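Local atomic coordinates of Thiol:disulfide interchange protein DsbA (Neisseria meningitidis serogroup B, PDB entry 2ZNM), a protein that probably acts as a thiol-disulfide oxidoreductase of the periplasm, a DsbA-like member of the thioredoxin family. Residues A90-K93 and A94-Q98. Sequence-based numbering, arbitrary orientation.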
loop_
_atom_site.group_PDB
_atom_site.type_symbol
_atom_site.label_atom_id
_atom_site.label_comp_id
_atom_site.label_asym_id
_atom_site.label_seq_id
_atom_site.Cartn_x
_atom_site.Cartn_y
_atom_site.Cartn_z
ATOM N N ALA A 90 13.487 -4.805 5.522
ATOM C CA ALA A 90 13.592 -5.305 6.901
ATOM C C ALA A 90 12.231 -5.510 7.597
ATOM O O ALA A 90 12.114 -6.352 8.474
ATOM C CB ALA A 90 14.486 -4.379 7.736
ATOM N N VAL A 91 11.208 -4.751 7.211
ATOM C CA VAL A 91 9.871 -4.942 7.777
ATOM C C VAL A 91 9.205 -6.215 7.216
ATOM O O VAL A 91 8.719 -7.060 7.979
ATOM C CB VAL A 91 8.955 -3.703 7.593
ATOM C CG1 VAL A 91 7.570 -3.968 8.176
ATOM C CG2 VAL A 91 9.573 -2.466 8.242
ATOM N N PHE A 92 9.179 -6.363 5.894
ATOM C CA PHE A 92 8.714 -7.619 5.306
ATOM C C PHE A 92 9.367 -8.832 5.970
ATOM O O PHE A 92 8.680 -9.789 6.338
ATOM C CB PHE A 92 8.991 -7.652 3.797
ATOM C CG PHE A 92 8.002 -6.877 2.982
ATOM C CD1 PHE A 92 6.772 -7.437 2.645
ATOM C CD2 PHE A 92 8.303 -5.602 2.531
ATOM C CE1 PHE A 92 5.857 -6.734 1.886
ATOM C CE2 PHE A 92 7.388 -4.884 1.781
ATOM C CZ PHE A 92 6.162 -5.451 1.456
ATOM N N LYS A 93 10.692 -8.783 6.129
ATOM C CA LYS A 93 11.472 -9.931 6.574
ATOM C C LYS A 93 11.121 -10.315 8.002
ATOM O O LYS A 93 11.112 -11.493 8.348
ATOM C CB LYS A 93 12.968 -9.631 6.462
ATOM C CG LYS A 93 13.879 -10.774 6.926
ATOM C CD LYS A 93 15.337 -10.509 6.612
ATOM C CE LYS A 93 16.238 -11.129 7.645
ATOM N NZ LYS A 93 17.655 -11.196 7.138
ATOM N N ALA A 94 10.857 -9.310 8.828
ATOM C CA ALA A 94 10.510 -9.511 10.224
ATOM C C ALA A 94 9.111 -10.146 10.303
ATOM O O ALA A 94 8.885 -11.067 11.070
ATOM C CB ALA A 94 10.557 -8.179 10.958
ATOM N N VAL A 95 8.190 -9.647 9.484
ATOM C CA VAL A 95 6.851 -10.201 9.383
ATOM C C VAL A 95 6.907 -11.657 8.857
ATOM O O VAL A 95 6.243 -12.537 9.420
ATOM C CB VAL A 95 5.916 -9.257 8.566
ATOM C CG1 VAL A 95 4.538 -9.867 8.358
ATOM C CG2 VAL A 95 5.765 -7.904 9.277
ATOM N N TYR A 96 7.747 -11.913 7.841
ATOM C CA TYR A 96 7.951 -13.272 7.286
ATOM C C TYR A 96 8.474 -14.285 8.292
ATOM O O TYR A 96 8.063 -15.438 8.284
ATOM C CB TYR A 96 8.940 -13.288 6.116
ATOM C CG TYR A 96 8.570 -12.510 4.867
ATOM C CD1 TYR A 96 7.304 -11.935 4.700
ATOM C CD2 TYR A 96 9.495 -12.372 3.829
ATOM C CE1 TYR A 96 6.992 -11.218 3.539
ATOM C CE2 TYR A 96 9.179 -11.666 2.674
ATOM C CZ TYR A 96 7.937 -11.092 2.538
ATOM O OH TYR A 96 7.646 -10.393 1.390
ATOM N N GLU A 97 9.416 -13.875 9.126
ATOM C CA GLU A 97 10.072 -14.815 10.039
ATOM C C GLU A 97 9.192 -15.217 11.225
ATOM O O GLU A 97 9.342 -16.307 11.777
ATOM C CB GLU A 97 11.412 -14.238 10.503
ATOM C CG GLU A 97 12.399 -13.998 9.344
ATOM C CD GLU A 97 13.824 -13.800 9.810
ATOM O OE1 GLU A 97 14.010 -13.203 10.893
ATOM O OE2 GLU A 97 14.758 -14.248 9.100
ATOM N N GLN A 98 8.277 -14.316 11.598
ATOM C CA GLN A 98 7.305 -14.521 12.693
ATOM C C GLN A 98 7.921 -14.768 14.084
ATOM O O GLN A 98 7.240 -15.282 14.982
ATOM C CB GLN A 98 6.310 -15.642 12.354
ATOM C CG GLN A 98 5.393 -15.357 11.193
ATOM C CD GLN A 98 4.258 -16.373 11.087
ATOM O OE1 GLN A 98 4.435 -17.480 10.564
ATOM N NE2 GLN A 98 3.081 -15.996 11.586
#
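Phe92 and Tyr96 meet one turn apart near the C-terminal end of helix 84-97, in a local i to i+4 contact that faces the segment of the predicted redox-active cysteines. The tyrosine ring folds back over the preceding turn (chi1 -63°); with CG of each residue anti to its own carbonyl carbon, the two side chains run side by side in the same direction. Phe92 CB sits over the tyrosine face, 4.2 Å from the ring centroid, in a CH-pi contact. The two rings themselves meet obliquely, their planes at 57°, and Tyr96 OH comes to 3.3 Å from Phe92 CD1. On the backbone, Phe92 O accepts a hydrogen bond of 2.8 Å from Tyr96 N and also lies over a face of the tyrosine ring, 3.0 Å from Tyr96 CD1. Neighbouring bonds run from Ala94 N to Ala90 O, Val95 N to Val91 O and Glu97 N to Lys93 O.

The polar end of Tyr96 does its work beyond this helix: its hydroxyl hydrogen-bonds with Cys34 O and His36 N, while Phe92 packs edge-to-face on Tyr32. Around the helix, Val91 and Val95 form a looser apolar pair, CG1 of the former 4.5 Å from CG2 of the latter; they also touch Met74 and Leu71 of helix 69-81, respectively. At the exposed side Lys93 and Glu97 run alongside each other, but Lys93 NZ remains 4.6 Å from Glu97 OE2, a distance at which attraction is probably modest.

Gln98, with positive phi, ends the regular helix. The i to i+4 ladder and paired side chains are those of an alpha-helix, here in the helical part of a DsbA-like thioredoxin fold, with an aromatic pair bordering the predicted redox-active cysteines Cys34 and Cys37, which are not disulfide-bonded in this structure.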